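Local coordinates for protein phospholipase A1 (Streptomyces albidoflavus, PDB 4HYQ) that hydrolyses the sn-1 acyl ester bond of glycerophospholipids, releasing a fatty acid and a 2-acyl lysophospholipid, as a member of the GDSL lipase family, at residues G4-G9 / M66-S71; R120-Y125 / A180-A185. All coordinates share one frame; numbering follows the deposited sequence.

Contact 1. Residues G4-G9 / M66-S71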
ATOM      1  N   GLY A   4      18.983 -10.348   5.772  1.00 16.56           N
ATOM      2  CA  GLY A   4      17.988  -9.581   6.481  1.00 14.15           C
ATOM      3  C   GLY A   4      16.808  -9.203   5.629  1.00 13.25           C
ATOM      4  O   GLY A   4      16.899  -9.096   4.402  1.00 13.12           O
ATOM      5  N   TYR A   5      15.679  -9.011   6.298  1.00 11.06           N
ATOM      6  CA  TYR A   5      14.455  -8.592   5.626  1.00 10.60           C
ATOM      7  C   TYR A   5      14.148  -7.186   6.129  1.00 10.81           C
ATOM      8  O   TYR A   5      14.126  -6.954   7.345  1.00 11.25           O
ATOM      9  CB  TYR A   5      13.310  -9.546   5.980  1.00 10.45           C
ATOM     10  CG  TYR A   5      11.923  -9.061   5.575  1.00  9.44           C
ATOM     11  CD1 TYR A   5      11.727  -8.340   4.395  1.00  9.51           C
ATOM     12  CD2 TYR A   5      10.812  -9.357   6.358  1.00  9.76           C
ATOM     13  CE1 TYR A   5      10.443  -7.920   4.001  1.00 10.26           C
ATOM     14  CE2 TYR A   5       9.523  -8.957   5.971  1.00  9.03           C
ATOM     15  CZ  TYR A   5       9.352  -8.247   4.805  1.00 10.71           C
ATOM     16  OH  TYR A   5       8.077  -7.894   4.444  1.00 10.81           O
ATOM     17  N   VAL A   6      13.966  -6.247   5.206  1.00  8.78           N
ATOM     18  CA  VAL A   6      13.620  -4.877   5.581  1.00  9.29           C
ATOM     19  C   VAL A   6      12.265  -4.582   4.939  1.00  9.71           C
ATOM     20  O   VAL A   6      12.095  -4.738   3.732  1.00  9.19           O
ATOM     21  CB  VAL A   6      14.680  -3.854   5.089  1.00  8.96           C
ATOM     22  CG1 VAL A   6      14.254  -2.431   5.439  1.00 10.32           C
ATOM     23  CG2 VAL A   6      16.036  -4.146   5.761  1.00 10.58           C
ATOM     24  N   ALA A   7      11.295  -4.184   5.761  1.00  9.03           N
ATOM     25  CA  ALA A   7       9.946  -3.869   5.283  1.00  8.07           C
ATOM     26  C   ALA A   7       9.714  -2.359   5.321  1.00 10.12           C
ATOM     27  O   ALA A   7       9.621  -1.743   6.389  1.00  9.86           O
ATOM     28  CB  ALA A   7       8.899  -4.598   6.144  1.00  9.18           C
ATOM     29  N   LEU A   8       9.610  -1.781   4.132  1.00  8.43           N
ATOM     30  CA  LEU A   8       9.438  -0.340   3.943  1.00  9.31           C
ATOM     31  C   LEU A   8       8.033   0.030   3.519  1.00  9.40           C
ATOM     32  O   LEU A   8       7.259  -0.808   3.061  1.00  9.11           O
ATOM     33  CB  LEU A   8      10.345   0.141   2.806  1.00  9.69           C
ATOM     34  CG  LEU A   8      11.821  -0.253   2.810  1.00  9.27           C
ATOM     35  CD1 LEU A   8      12.459   0.091   1.448  1.00  9.59           C
ATOM     36  CD2 LEU A   8      12.525   0.499   3.941  1.00  9.58           C
ATOM     37  N   GLY A   9       7.715   1.311   3.637  1.00  9.10           N
ATOM     38  CA  GLY A   9       6.436   1.736   3.118  1.00  9.36           C
ATOM     39  C   GLY A   9       5.503   2.561   3.959  1.00  8.51           C
ATOM     40  O   GLY A   9       5.888   3.179   4.958  1.00  6.96           O
ATOM     41  N   MET A  66      15.527   4.204   5.167  1.00 13.61           N
ATOM     42  CA  MET A  66      16.652   3.537   4.515  1.00 13.80           C
ATOM     43  C   MET A  66      17.747   2.965   5.404  1.00 14.12           C
ATOM     44  O   MET A  66      18.524   2.112   4.976  1.00 12.53           O
ATOM     45  CB  MET A  66      17.281   4.509   3.537  1.00 15.85           C
ATOM     46  CG  MET A  66      16.280   5.136   2.621  1.00 18.67           C
ATOM     47  SD  MET A  66      15.797   3.985   1.357  1.00 23.39           S
ATOM     48  CE  MET A  66      16.490   4.652   0.133  1.00 10.95           C
ATOM     49  N   GLY A  67      17.810   3.431   6.640  1.00 13.24           N
ATOM     50  CA  GLY A  67      18.850   2.972   7.548  1.00 14.69           C
ATOM     51  C   GLY A  67      19.165   1.487   7.653  1.00 13.70           C
ATOM     52  O   GLY A  67      20.345   1.111   7.596  1.00 15.49           O
ATOM     53  N   PRO A  68      18.157   0.610   7.811  1.00 11.55           N
ATOM     54  CA  PRO A  68      18.427  -0.827   7.931  1.00 11.40           C
ATOM     55  C   PRO A  68      18.905  -1.549   6.674  1.00 11.15           C
ATOM     56  O   PRO A  68      19.324  -2.692   6.760  1.00 11.84           O
ATOM     57  CB  PRO A  68      17.110  -1.424   8.435  1.00 12.08           C
ATOM     58  CG  PRO A  68      16.171  -0.258   8.645  1.00 12.24           C
ATOM     59  CD  PRO A  68      16.719   0.918   7.895  1.00 11.44           C
ATOM     60  N   LEU A  69      18.851  -0.891   5.525  1.00 11.71           N
ATOM     61  CA  LEU A  69      19.281  -1.536   4.284  1.00 12.85           C
ATOM     62  C   LEU A  69      20.797  -1.597   4.241  1.00 11.96           C
ATOM     63  O   LEU A  69      21.464  -0.602   4.528  1.00 14.45           O
ATOM     64  CB  LEU A  69      18.798  -0.745   3.066  1.00 11.86           C
ATOM     65  CG  LEU A  69      17.291  -0.600   2.881  1.00 10.37           C
ATOM     66  CD1 LEU A  69      17.010   0.361   1.745  1.00 11.81           C
ATOM     67  CD2 LEU A  69      16.677  -1.952   2.610  1.00 12.38           C
ATOM     68  N   ASN A  70      21.342  -2.754   3.885  1.00 13.02           N
ATOM     69  CA  ASN A  70      22.789  -2.879   3.776  1.00 13.83           C
ATOM     70  C   ASN A  70      23.131  -4.056   2.882  1.00 15.06           C
ATOM     71  O   ASN A  70      22.240  -4.683   2.296  1.00 13.62           O
ATOM     72  CB  ASN A  70      23.453  -3.019   5.159  1.00 15.74           C
ATOM     73  CG  ASN A  70      22.894  -4.171   5.977  1.00 16.88           C
ATOM     74  OD1 ASN A  70      22.974  -5.331   5.584  1.00 17.29           O
ATOM     75  ND2 ASN A  70      22.328  -3.846   7.135  1.00 18.24           N
ATOM     76  N   SER A  71      24.421  -4.352   2.772  1.00 16.34           N
ATOM     77  CA  SER A  71      24.869  -5.440   1.915  1.00 16.77           C
ATOM     78  C   SER A  71      24.389  -6.820   2.349  1.00 17.23           C
ATOM     79  O   SER A  71      24.424  -7.768   1.559  1.00 18.01           O
ATOM     80  CB  SER A  71      26.397  -5.420   1.810  1.00 19.10           C
ATOM     81  OG  SER A  71      27.001  -5.697   3.057  1.00 19.95           O
TER
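V6 of strand 4-9 and L69 of the loop 66-71 bring the two backbones closest together, with CA atoms 6.7 Å apart, and no hydrogen bond crosses between the segments. The side-chain packing is mainly apolar, and V6 carries its strand side. Its CB meets L69 CD2 at 3.7 Å, and CG1 and CG2 flank the same methyl at 3.8 and 3.9 Å from CD2, so one leucine methyl sits against the branch point of the valine. The two side chains cross at about a right angle. CG1 lies anti to the backbone N of V6 (chi1 177°), which puts CG2 beside that N, where it reaches P68: CG2 is 4.0 Å from P68 CB and in van der Waals contact with P68 O at 3.7 Å. The loop is shaped by a type I turn from M66 to L69, closed by L69 N to M66 O at 3.1 Å. The carbonyls of M66, G67 and L69 accept hydrogen bonds from K131 NZ of helix 117-131. Strand 4-9 lies between strands 47-50 and 73-79, and the loop ends the beta-alpha-beta crossover joining those two neighbours, as expected for the 2-1-3 strand order of the SGNH hydrolase fold.

Contact 2. Residues R120-Y125 / A180-A185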
ATOM      1  N   ARG A 120       9.520  10.256  -8.693  1.00 14.60           N
ATOM      2  CA  ARG A 120       9.732  10.047  -7.267  1.00 13.98           C
ATOM      3  C   ARG A 120       9.946   8.574  -6.974  1.00 13.27           C
ATOM      4  O   ARG A 120      10.783   8.229  -6.147  1.00 13.29           O
ATOM      5  CB  ARG A 120       8.546  10.566  -6.463  1.00 14.53           C
ATOM      6  CG  ARG A 120       8.290  12.036  -6.676  1.00 13.92           C
ATOM      7  CD  ARG A 120       7.343  12.552  -5.626  1.00 16.47           C
ATOM      8  NE  ARG A 120       7.063  13.972  -5.783  1.00 15.28           N
ATOM      9  CZ  ARG A 120       6.200  14.635  -5.024  1.00 17.57           C
ATOM     10  NH1 ARG A 120       5.543  13.995  -4.059  1.00 15.77           N
ATOM     11  NH2 ARG A 120       5.984  15.928  -5.234  1.00 17.90           N
ATOM     12  N   LEU A 121       9.178   7.710  -7.633  1.00 12.75           N
ATOM     13  CA  LEU A 121       9.342   6.273  -7.435  1.00 13.18           C
ATOM     14  C   LEU A 121      10.732   5.845  -7.925  1.00 13.81           C
ATOM     15  O   LEU A 121      11.398   5.038  -7.277  1.00 13.06           O
ATOM     16  CB  LEU A 121       8.259   5.486  -8.184  1.00 13.80           C
ATOM     17  CG  LEU A 121       6.813   5.606  -7.683  1.00 12.60           C
ATOM     18  CD1 LEU A 121       5.914   4.754  -8.546  1.00 13.55           C
ATOM     19  CD2 LEU A 121       6.718   5.115  -6.235  1.00 11.74           C
ATOM     20  N   ASP A 122      11.182   6.379  -9.062  1.00 14.77           N
ATOM     21  CA  ASP A 122      12.520   6.014  -9.547  1.00 17.02           C
ATOM     22  C   ASP A 122      13.578   6.376  -8.506  1.00 17.31           C
ATOM     23  O   ASP A 122      14.514   5.609  -8.267  1.00 18.00           O
ATOM     24  CB  ASP A 122      12.866   6.727 -10.864  1.00 17.74           C
ATOM     25  CG  ASP A 122      12.361   5.984 -12.084  1.00 18.95           C
ATOM     26  OD1 ASP A 122      12.255   4.739 -12.035  1.00 21.01           O
ATOM     27  OD2 ASP A 122      12.086   6.649 -13.110  1.00 20.74           O
ATOM     28  N   SER A 123      13.432   7.556  -7.904  1.00 16.49           N
ATOM     29  CA  SER A 123      14.360   8.018  -6.882  1.00 16.86           C
ATOM     30  C   SER A 123      14.391   7.058  -5.683  1.00 16.14           C
ATOM     31  O   SER A 123      15.458   6.700  -5.179  1.00 15.98           O
ATOM     32  CB  SER A 123      13.961   9.429  -6.436  1.00 19.38           C
ATOM     33  OG  SER A 123      14.799   9.896  -5.397  1.00 27.16           O
ATOM     34  N   VAL A 124      13.221   6.640  -5.212  1.00 14.33           N
ATOM     35  CA  VAL A 124      13.175   5.719  -4.085  1.00 11.91           C
ATOM     36  C   VAL A 124      13.729   4.350  -4.486  1.00 12.24           C
ATOM     37  O   VAL A 124      14.559   3.778  -3.778  1.00 11.76           O
ATOM     38  CB  VAL A 124      11.718   5.518  -3.565  1.00 12.29           C
ATOM     39  CG1 VAL A 124      11.682   4.442  -2.492  1.00 12.03           C
ATOM     40  CG2 VAL A 124      11.200   6.830  -2.996  1.00 12.76           C
ATOM     41  N   TYR A 125      13.279   3.838  -5.634  1.00 11.45           N
ATOM     42  CA  TYR A 125      13.706   2.509  -6.076  1.00 10.85           C
ATOM     43  C   TYR A 125      15.221   2.461  -6.308  1.00 10.92           C
ATOM     44  O   TYR A 125      15.877   1.492  -5.943  1.00 11.04           O
ATOM     45  CB  TYR A 125      12.971   2.097  -7.361  1.00 10.43           C
ATOM     46  CG  TYR A 125      11.466   1.854  -7.234  1.00 11.48           C
ATOM     47  CD1 TYR A 125      10.749   2.242  -6.095  1.00 10.64           C
ATOM     48  CD2 TYR A 125      10.752   1.283  -8.289  1.00 11.93           C
ATOM     49  CE1 TYR A 125       9.341   2.072  -6.023  1.00  9.59           C
ATOM     50  CE2 TYR A 125       9.365   1.108  -8.229  1.00 11.97           C
ATOM     51  CZ  TYR A 125       8.666   1.511  -7.103  1.00 11.73           C
ATOM     52  OH  TYR A 125       7.296   1.399  -7.109  1.00 11.45           O
ATOM     53  N   ALA A 180       9.213  -3.073 -12.757  1.00 14.65           N
ATOM     54  CA  ALA A 180       9.828  -3.907 -13.796  1.00 16.54           C
ATOM     55  C   ALA A 180      11.103  -3.255 -14.331  1.00 16.50           C
ATOM     56  O   ALA A 180      12.097  -3.935 -14.597  1.00 16.41           O
ATOM     57  CB  ALA A 180       8.833  -4.146 -14.939  1.00 16.43           C
ATOM     58  N   ASP A 181      11.067  -1.937 -14.479  1.00 17.20           N
ATOM     59  CA  ASP A 181      12.203  -1.164 -14.968  1.00 19.45           C
ATOM     60  C   ASP A 181      13.445  -1.328 -14.097  1.00 18.61           C
ATOM     61  O   ASP A 181      14.570  -1.196 -14.587  1.00 19.00           O
ATOM     62  CB  ASP A 181      11.833   0.312 -15.016  1.00 23.86           C
ATOM     63  CG  ASP A 181      11.832   0.862 -16.412  1.00 30.28           C
ATOM     64  OD1 ASP A 181      11.154   0.267 -17.285  1.00 33.14           O
ATOM     65  OD2 ASP A 181      12.508   1.892 -16.629  1.00 33.10           O
ATOM     66  N   HIS A 182      13.237  -1.596 -12.807  1.00 15.27           N
ATOM     67  CA  HIS A 182      14.333  -1.771 -11.855  1.00 14.56           C
ATOM     68  C   HIS A 182      14.604  -3.247 -11.546  1.00 13.99           C
ATOM     69  O   HIS A 182      15.433  -3.557 -10.692  1.00 14.40           O
ATOM     70  CB  HIS A 182      14.023  -1.026 -10.541  1.00 15.01           C
ATOM     71  CG  HIS A 182      14.031   0.469 -10.661  1.00 15.90           C
ATOM     72  ND1 HIS A 182      15.052   1.254 -10.161  1.00 17.42           N
ATOM     73  CD2 HIS A 182      13.134   1.328 -11.206  1.00 15.88           C
ATOM     74  CE1 HIS A 182      14.784   2.526 -10.393  1.00 18.17           C
ATOM     75  NE2 HIS A 182      13.624   2.598 -11.029  1.00 18.15           N
ATOM     76  N   GLY A 183      13.900  -4.155 -12.221  1.00 14.32           N
ATOM     77  CA  GLY A 183      14.105  -5.573 -11.969  1.00 12.61           C
ATOM     78  C   GLY A 183      13.510  -6.031 -10.652  1.00 13.31           C
ATOM     79  O   GLY A 183      13.923  -7.041 -10.076  1.00 13.61           O
ATOM     80  N   TYR A 184      12.540  -5.263 -10.160  1.00 12.25           N
ATOM     81  CA  TYR A 184      11.856  -5.582  -8.912  1.00 11.49           C
ATOM     82  C   TYR A 184      10.604  -6.378  -9.213  1.00 11.14           C
ATOM     83  O   TYR A 184      10.029  -6.247 -10.294  1.00 14.30           O
ATOM     84  CB  TYR A 184      11.423  -4.293  -8.207  1.00  8.58           C
ATOM     85  CG  TYR A 184      12.541  -3.408  -7.729  1.00 11.46           C
ATOM     86  CD1 TYR A 184      12.267  -2.144  -7.212  1.00  9.34           C
ATOM     87  CD2 TYR A 184      13.864  -3.859  -7.701  1.00 11.16           C
ATOM     88  CE1 TYR A 184      13.273  -1.358  -6.669  1.00 11.70           C
ATOM     89  CE2 TYR A 184      14.877  -3.082  -7.156  1.00 12.60           C
ATOM     90  CZ  TYR A 184      14.577  -1.833  -6.634  1.00 13.98           C
ATOM     91  OH  TYR A 184      15.560  -1.078  -6.025  1.00 15.12           O
ATOM     92  N   ALA A 185      10.177  -7.195  -8.259  1.00 10.13           N
ATOM     93  CA  ALA A 185       8.949  -7.964  -8.433  1.00 10.91           C
ATOM     94  C   ALA A 185       7.795  -7.005  -8.172  1.00 11.57           C
ATOM     95  O   ALA A 185       7.949  -6.040  -7.416  1.00 12.50           O
ATOM     96  CB  ALA A 185       8.887  -9.109  -7.432  1.00 10.63           C
TER
HETATM   97  O   HOH W   1      17.207   0.205  -8.847  1.00 22.95           O
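D122 OD1 is gripped twice: by NE2 of H182, and by the guanidinium NH1 of R178 through a salt bridge. The bond from H182 NE2 to D122 OD1 is 2.7 Å long and nearly straight, at 170° at the hydrogen. It lies in the plane of the imidazole, but meets the carboxylate on its anti side, tilted out of the carboxylate plane. At the other nitrogen, H182 ND1 is 2.7 Å from an in-plane water, so both ring nitrogens have partners, which probably restricts the rotation of the ring. Y125 CB lies over the centre of one imidazole face, 3.5 Å from the H182 ring centroid, a CH-pi contact. The Y125 ring turns its edge toward that face, with planes 77° apart, which makes the pair T-shaped. Replacing H182 by an alanine would remove the NE2 donor and the ring face, is likely to leave D122 OD1 with R178 as the remaining partner of the two described, and would probably open a gap over Y125 CB. The cluster is completed by Y184, whose OH donates to the backbone O of Y125 at 2.6 Å, tilted out of the carbonyl plane, while its CE1 touches Y125 CB at 3.5 Å. With CG anti to its carbonyl carbon (chi1 -65°), the Y184 ring swings back beneath H182, whose CB lies 3.7 Å above the ring centre. The chain reaches these positions by ending helix 158-181 in a Schellman motif at G183, where phi is positive and G183 N bonds A180 O at 3.0 Å. The His-carboxylate bond and aromatic cluster thus join helix 117-131 to the turn that leads from helix 158-181 into edge strand 185-187, in the alpha/beta fold of the SGNH hydrolases.

Contacts 1 and 2 have centres 15 Å apart and nearest atoms about 4 Å apart, without touching; they follow one another along the chain. Helix 117-131 relates them. Its V128 is touched by L8 of contact 1 and by Y184 of contact 2, while its Q127 meets M66. Contact 1 involves the inner strand 4-9, whereas contact 2 lies beside the edge strand 185-187. Loop 66-71 precedes strand 73-79 and residues 182-184 precede strand 185-187, so both lie toward the strand starts. In SGNH hydrolases the catalytic residues gather at the opposite, C-terminal strand ends, which strand 4-9 approaches at G9.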